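Local coordinates for protein 47 KDA membrane antigen (Treponema pallidum, PDB 1O75) that binds penicillin and shows zinc-stimulated carboxypeptidase activity on synthetic depsipeptides, a lipoprotein that may lower the cross-linking of peptidoglycan in this spirochaete, at residues P333-N338 and V400-F405; E395-V400 and S407-V412. The protein carries 2 engineered substitutions. One frame throughout, in Å; residues are numbered along the deposited sequence.

Contact 1 (P333-N338 and V400-F405); sequences PKYEGN and VRFKEF
Tyr335 and Phe405 carry this contact, and their packing is the tight part of it. The tyrosine ring turns an edge to the face of the Phe405 ring in a T-shaped pair, with centroids 5.5 Å apart and planes at 76°. Tyr335 CD1 stands over the centre of the phenylalanine. On the tyrosine side the torsion sets this up: with CG trans to the backbone N (chi1 172°), the ring swings over toward the 400-405 segment, and CB settles against the same phenylalanine, Tyr335 CB lying 3.8 Å from Phe405 CD2. The Phe405 ring also lies close along the opposing backbone, its CD2 3.4 Å from Tyr335 CA.

Phe402 completes an aromatic cluster. Its ring is inclined at 36° to that of Tyr335, too oblique to be a stack, and the nearest approach is Phe402 CZ to Tyr335 CD2 at 4.2 Å. Gly337 N sits above the centre of one face of the tyrosine ring, so the loop folds back over its own aromatic side chain.

No hydrogen bond links the two segments. At the Pro333 end the chains meet instead through Phe405 CA and Pro333 O, a CA-H...O contact of 3.2 Å, and Pro333 CD rests 3.3 Å from Glu404 O. Here the contact thins toward solvent: the Glu404 side chain lies at its margin, while the Lys334 side chain starts out away from the 400-405 segment, and its NZ makes a long salt bridge with OE1 of exposed Glu336.

Residues 333-338 lie in the loop between strand 325-331 and strand 340-344, meeting the chain where strand 396-401 runs out into its turn. Pro333 is joined by a backbone hydrogen bond to Gly406 in that turn, while Ala353 and Thr357 touch Tyr335 and Leu358 packs on Phe402.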
loop_
_atom_site.group_PDB
_atom_site.type_symbol
_atom_site.label_atom_id
_atom_site.label_comp_id
_atom_site.label_asym_id
_atom_site.label_seq_id
_atom_site.Cartn_x
_atom_site.Cartn_y
_atom_site.Cartn_z
ATOM N N PRO B 333 -22.470 10.072 -11.300
ATOM C CA PRO B 333 -23.822 9.729 -10.858
ATOM C C PRO B 333 -23.876 8.241 -10.564
ATOM O O PRO B 333 -23.064 7.465 -11.075
ATOM C CB PRO B 333 -24.693 10.069 -12.067
ATOM C CG PRO B 333 -23.899 11.087 -12.804
ATOM C CD PRO B 333 -22.489 10.591 -12.675
ATOM N N LYS B 334 -24.848 7.852 -9.753
ATOM C CA LYS B 334 -25.044 6.456 -9.392
ATOM C C LYS B 334 -25.860 5.791 -10.490
ATOM O O LYS B 334 -26.867 6.345 -10.931
ATOM C CB LYS B 334 -25.815 6.364 -8.076
ATOM C CG LYS B 334 -26.002 4.952 -7.567
ATOM C CD LYS B 334 -26.806 4.940 -6.275
ATOM C CE LYS B 334 -26.832 3.550 -5.651
ATOM N NZ LYS B 334 -27.373 2.518 -6.586
ATOM N N TYR B 335 -25.430 4.616 -10.938
ATOM C CA TYR B 335 -26.170 3.891 -11.976
ATOM C C TYR B 335 -27.443 3.360 -11.324
ATOM O O TYR B 335 -27.381 2.531 -10.415
ATOM C CB TYR B 335 -25.335 2.730 -12.515
ATOM C CG TYR B 335 -26.085 1.813 -13.456
ATOM C CD1 TYR B 335 -26.604 2.283 -14.664
ATOM C CD2 TYR B 335 -26.275 0.467 -13.135
ATOM C CE1 TYR B 335 -27.297 1.432 -15.531
ATOM C CE2 TYR B 335 -26.963 -0.391 -13.994
ATOM C CZ TYR B 335 -27.472 0.096 -15.186
ATOM O OH TYR B 335 -28.163 -0.755 -16.016
ATOM N N GLU B 336 -28.593 3.848 -11.778
ATOM C CA GLU B 336 -29.873 3.437 -11.204
ATOM C C GLU B 336 -30.520 2.204 -11.829
ATOM O O GLU B 336 -31.513 1.696 -11.311
ATOM C CB GLU B 336 -30.859 4.608 -11.227
ATOM C CG GLU B 336 -30.584 5.672 -10.165
ATOM C CD GLU B 336 -30.799 5.167 -8.738
ATOM O OE1 GLU B 336 -30.038 4.286 -8.276
ATOM O OE2 GLU B 336 -31.738 5.658 -8.075
ATOM N N GLY B 337 -29.979 1.724 -12.940
ATOM C CA GLY B 337 -30.539 0.528 -13.534
ATOM C C GLY B 337 -30.031 -0.610 -12.673
ATOM O O GLY B 337 -29.357 -0.362 -11.670
ATOM N N ASN B 338 -30.352 -1.849 -13.023
ATOM C CA ASN B 338 -29.847 -2.969 -12.236
ATOM C C ASN B 338 -29.144 -3.986 -13.119
ATOM O O ASN B 338 -29.723 -4.531 -14.056
ATOM C CB ASN B 338 -30.964 -3.615 -11.408
ATOM C CG ASN B 338 -31.036 -3.046 -9.992
ATOM O OD1 ASN B 338 -30.039 -3.036 -9.267
ATOM N ND2 ASN B 338 -32.213 -2.568 -9.596
ATOM N N VAL B 400 -17.414 -3.388 -11.163
ATOM C CA VAL B 400 -17.625 -2.902 -12.516
ATOM C C VAL B 400 -17.482 -1.395 -12.541
ATOM O O VAL B 400 -18.192 -0.688 -11.832
ATOM C CB VAL B 400 -19.029 -3.263 -13.036
ATOM C CG1 VAL B 400 -19.240 -2.670 -14.424
ATOM C CG2 VAL B 400 -19.183 -4.777 -13.072
ATOM N N ARG B 401 -16.542 -0.909 -13.340
ATOM C CA ARG B 401 -16.336 0.522 -13.481
ATOM C C ARG B 401 -16.992 0.984 -14.779
ATOM O O ARG B 401 -16.678 0.476 -15.858
ATOM C CB ARG B 401 -14.841 0.850 -13.508
ATOM C CG ARG B 401 -14.175 0.767 -12.140
ATOM C CD ARG B 401 -12.725 1.196 -12.209
ATOM N NE ARG B 401 -11.888 0.201 -12.870
ATOM C CZ ARG B 401 -11.467 -0.929 -12.304
ATOM N NH1 ARG B 401 -11.798 -1.218 -11.052
ATOM N NH2 ARG B 401 -10.717 -1.775 -13.001
ATOM N N PHE B 402 -17.925 1.923 -14.669
ATOM C CA PHE B 402 -18.593 2.454 -15.851
ATOM C C PHE B 402 -17.916 3.755 -16.258
ATOM O O PHE B 402 -17.134 4.337 -15.501
ATOM C CB PHE B 402 -20.069 2.733 -15.577
ATOM C CG PHE B 402 -20.803 1.578 -14.966
ATOM C CD1 PHE B 402 -20.981 1.503 -13.588
ATOM C CD2 PHE B 402 -21.340 0.576 -15.770
ATOM C CE1 PHE B 402 -21.689 0.449 -13.016
ATOM C CE2 PHE B 402 -22.049 -0.486 -15.210
ATOM C CZ PHE B 402 -22.226 -0.549 -13.830
ATOM N N LYS B 403 -18.230 4.213 -17.458
ATOM C CA LYS B 403 -17.659 5.439 -17.973
ATOM C C LYS B 403 -18.375 6.673 -17.422
ATOM O O LYS B 403 -17.738 7.674 -17.100
ATOM C CB LYS B 403 -17.759 5.438 -19.497
ATOM C CG LYS B 403 -16.907 6.481 -20.191
ATOM C CD LYS B 403 -17.219 6.473 -21.682
ATOM C CE LYS B 403 -16.195 7.248 -22.485
ATOM N NZ LYS B 403 -16.520 7.164 -23.936
ATOM N N GLU B 404 -19.697 6.596 -17.316
ATOM C CA GLU B 404 -20.497 7.721 -16.841
ATOM C C GLU B 404 -21.137 7.542 -15.474
ATOM O O GLU B 404 -21.936 8.375 -15.068
ATOM C CB GLU B 404 -21.609 8.040 -17.852
ATOM C CG GLU B 404 -21.126 8.540 -19.208
ATOM C CD GLU B 404 -20.257 9.786 -19.097
ATOM O OE1 GLU B 404 -20.672 10.760 -18.415
ATOM O OE2 GLU B 404 -19.156 9.790 -19.699
ATOM N N PHE B 405 -20.805 6.467 -14.770
ATOM C CA PHE B 405 -21.391 6.223 -13.456
ATOM C C PHE B 405 -20.376 5.729 -12.438
ATOM O O PHE B 405 -19.327 5.205 -12.806
ATOM C CB PHE B 405 -22.507 5.176 -13.542
ATOM C CG PHE B 405 -23.614 5.536 -14.488
ATOM C CD1 PHE B 405 -23.518 5.223 -15.840
ATOM C CD2 PHE B 405 -24.750 6.180 -14.026
ATOM C CE1 PHE B 405 -24.549 5.546 -16.724
ATOM C CE2 PHE B 405 -25.787 6.511 -14.892
ATOM C CZ PHE B 405 -25.685 6.190 -16.250
#

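Contact 2 (E395-V400 and S407-V412); sequences EYTVEV and SVRAKV
Tyr396 and Val412 open a ladder of backbone hydrogen bonds in which strands 396-400 and 408-412 run antiparallel, at 160° with their axes 4.5 Å apart. The hydrogen-bonded pairs are Tyr396 with Val412, Val398 with Ala410 and Val400 with Val408, each joined by two N-H...O bonds. Val412 N to Tyr396 O, at 2.8 Å, is nearly straight. Between them, Thr397 with Lys411 and Glu399 with Arg409 are non-hydrogen-bonded pairs, where CA-H...O contacts such as Arg409 CA to Val398 O, 3.1 Å, add to the close backbone fit.

Polar side chains meet on the face of Thr397, Glu399, Arg409 and Lys411. The Glu399 carboxylate lies at the edge of the Arg409 guanidinium, their planes 38° apart. Glu399 OE1 accepts a bond from Arg409 NH2 modelled at 2.5 Å, shorter than usual and so doubtful in its exact length, and a weak one from Arg409 NE. Arg409 can reach it because its chain bends at chi3 (55°), bringing NE and NH2 round toward the acid. The other oxygen, Glu399 OE2, makes a salt bridge with Arg401 NH1, so two arginines share the carboxylate. Lys411, bent at chi2, runs beside Thr397, and Lys411 NZ gives a hydrogen bond to Thr397 OG1 at 3.3 Å; the same NZ forms a salt bridge with Asp368 of the second subunit.

Apolar contacts gather on the other face, where Val398 CG2 meets Val412 CG2 at 3.9 Å. Ile341 and Leu343 of strand 340-344 pack against this side, both touching Val412. The end of the Tyr396 side chain leads away from the 407-412 segment, and its hydroxyl is hydrogen-bonded to Thr391 N.

One face polar, the other packed on a further strand, this is a two-stranded beta hairpin at the edge of a four-stranded antiparallel sheet.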
loop_
_atom_site.group_PDB
_atom_site.type_symbol
_atom_site.label_atom_id
_atom_site.label_comp_id
_atom_site.label_asym_id
_atom_site.label_seq_id
_atom_site.Cartn_x
_atom_site.Cartn_y
_atom_site.Cartn_z
ATOM N N GLU B 395 -17.391 -17.669 -3.828
ATOM C CA GLU B 395 -18.035 -16.372 -3.998
ATOM C C GLU B 395 -16.975 -15.298 -4.219
ATOM O O GLU B 395 -16.221 -14.954 -3.303
ATOM C CB GLU B 395 -18.870 -16.016 -2.769
ATOM C CG GLU B 395 -19.234 -14.543 -2.693
ATOM C CD GLU B 395 -19.857 -14.162 -1.363
ATOM O OE1 GLU B 395 -21.087 -14.321 -1.208
ATOM O OE2 GLU B 395 -19.111 -13.714 -0.464
ATOM N N TYR B 396 -16.925 -14.778 -5.441
ATOM C CA TYR B 396 -15.973 -13.735 -5.804
ATOM C C TYR B 396 -16.621 -12.356 -5.795
ATOM O O TYR B 396 -17.847 -12.221 -5.872
ATOM C CB TYR B 396 -15.408 -13.979 -7.206
ATOM C CG TYR B 396 -14.619 -15.254 -7.372
ATOM C CD1 TYR B 396 -15.256 -16.475 -7.592
ATOM C CD2 TYR B 396 -13.225 -15.235 -7.333
ATOM C CE1 TYR B 396 -14.516 -17.656 -7.777
ATOM C CE2 TYR B 396 -12.480 -16.398 -7.514
ATOM C CZ TYR B 396 -13.128 -17.603 -7.738
ATOM O OH TYR B 396 -12.380 -18.743 -7.942
ATOM N N THR B 397 -15.788 -11.329 -5.693
ATOM C CA THR B 397 -16.272 -9.959 -5.728
ATOM C C THR B 397 -15.967 -9.498 -7.145
ATOM O O THR B 397 -14.870 -9.756 -7.662
ATOM C CB THR B 397 -15.516 -9.051 -4.734
ATOM O OG1 THR B 397 -15.791 -9.476 -3.393
ATOM C CG2 THR B 397 -15.954 -7.592 -4.897
ATOM N N VAL B 398 -16.947 -8.857 -7.775
ATOM C CA VAL B 398 -16.790 -8.332 -9.127
ATOM C C VAL B 398 -17.079 -6.841 -9.092
ATOM O O VAL B 398 -18.198 -6.419 -8.775
ATOM C CB VAL B 398 -17.782 -8.963 -10.135
ATOM C CG1 VAL B 398 -17.503 -8.426 -11.542
ATOM C CG2 VAL B 398 -17.664 -10.473 -10.114
ATOM N N GLU B 399 -16.068 -6.039 -9.403
ATOM C CA GLU B 399 -16.265 -4.602 -9.422
ATOM C C GLU B 399 -16.387 -4.172 -10.873
ATOM O O GLU B 399 -15.575 -4.556 -11.717
ATOM C CB GLU B 399 -15.098 -3.866 -8.759
ATOM C CG GLU B 399 -15.251 -2.349 -8.853
ATOM C CD GLU B 399 -14.204 -1.588 -8.071
ATOM O OE1 GLU B 399 -14.121 -1.791 -6.845
ATOM O OE2 GLU B 399 -13.473 -0.784 -8.682
ATOM N N VAL B 400 -17.414 -3.388 -11.163
ATOM C CA VAL B 400 -17.625 -2.902 -12.516
ATOM C C VAL B 400 -17.482 -1.395 -12.541
ATOM O O VAL B 400 -18.192 -0.688 -11.832
ATOM C CB VAL B 400 -19.029 -3.263 -13.036
ATOM C CG1 VAL B 400 -19.240 -2.670 -14.424
ATOM C CG2 VAL B 400 -19.183 -4.777 -13.072
ATOM N N SER B 407 -18.594 3.345 -9.822
ATOM C CA SER B 407 -18.392 1.913 -9.943
ATOM C C SER B 407 -19.391 1.129 -9.093
ATOM O O SER B 407 -20.005 1.663 -8.168
ATOM C CB SER B 407 -16.965 1.559 -9.537
ATOM O OG SER B 407 -16.694 2.054 -8.244
ATOM N N VAL B 408 -19.550 -0.147 -9.423
ATOM C CA VAL B 408 -20.456 -1.019 -8.695
ATOM C C VAL B 408 -19.751 -2.331 -8.400
ATOM O O VAL B 408 -19.000 -2.835 -9.231
ATOM C CB VAL B 408 -21.720 -1.319 -9.526
ATOM C CG1 VAL B 408 -22.453 -2.515 -8.955
ATOM C CG2 VAL B 408 -22.638 -0.109 -9.521
ATOM N N ARG B 409 -19.954 -2.873 -7.207
ATOM C CA ARG B 409 -19.355 -4.161 -6.909
ATOM C C ARG B 409 -20.414 -5.110 -6.371
ATOM O O ARG B 409 -21.304 -4.713 -5.614
ATOM C CB ARG B 409 -18.170 -4.037 -5.945
ATOM C CG ARG B 409 -18.419 -3.312 -4.657
ATOM C CD ARG B 409 -17.180 -3.435 -3.771
ATOM N NE ARG B 409 -15.959 -2.969 -4.431
ATOM C CZ ARG B 409 -14.740 -3.102 -3.916
ATOM N NH1 ARG B 409 -14.572 -3.692 -2.739
ATOM N NH2 ARG B 409 -13.685 -2.644 -4.570
ATOM N N ALA B 410 -20.326 -6.363 -6.798
ATOM C CA ALA B 410 -21.287 -7.373 -6.389
ATOM C C ALA B 410 -20.631 -8.705 -6.030
ATOM O O ALA B 410 -19.489 -8.979 -6.404
ATOM C CB ALA B 410 -22.304 -7.579 -7.505
ATOM N N LYS B 411 -21.374 -9.526 -5.296
ATOM C CA LYS B 411 -20.909 -10.840 -4.887
ATOM C C LYS B 411 -21.444 -11.861 -5.878
ATOM O O LYS B 411 -22.648 -11.929 -6.122
ATOM C CB LYS B 411 -21.427 -11.172 -3.495
ATOM C CG LYS B 411 -21.010 -10.184 -2.433
ATOM C CD LYS B 411 -19.525 -10.259 -2.162
ATOM C CE LYS B 411 -19.151 -9.331 -1.026
ATOM N NZ LYS B 411 -17.696 -9.412 -0.721
ATOM N N VAL B 412 -20.545 -12.647 -6.454
ATOM C CA VAL B 412 -20.927 -13.668 -7.419
ATOM C C VAL B 412 -20.301 -15.006 -7.024
ATOM O O VAL B 412 -19.132 -15.062 -6.640
ATOM C CB VAL B 412 -20.455 -13.286 -8.849
ATOM C CG1 VAL B 412 -20.792 -14.391 -9.834
ATOM C CG2 VAL B 412 -21.109 -11.983 -9.276
#

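The two contacts have centres about 13 Å apart and share Val400 on strand 396-401. Along the chain their segments alternate: 333-338 comes first, then 395-400 running on into 400-405, and finally 407-412. Contact 2 is the hairpin body, pairing strand 396-401 with the outermost strand 408-412; contact 1 lies at its turn, where the loop leading to strand 340-344 packs. They touch directly, Phe402 CE1 lying 3.7 Å from Val408 CG2 and Arg401 CG 3.9 Å from Ser407 CB. Both thus use one antiparallel sheet, and the incoming loop packs beside its last hairpin, on the same side of the chain's centre.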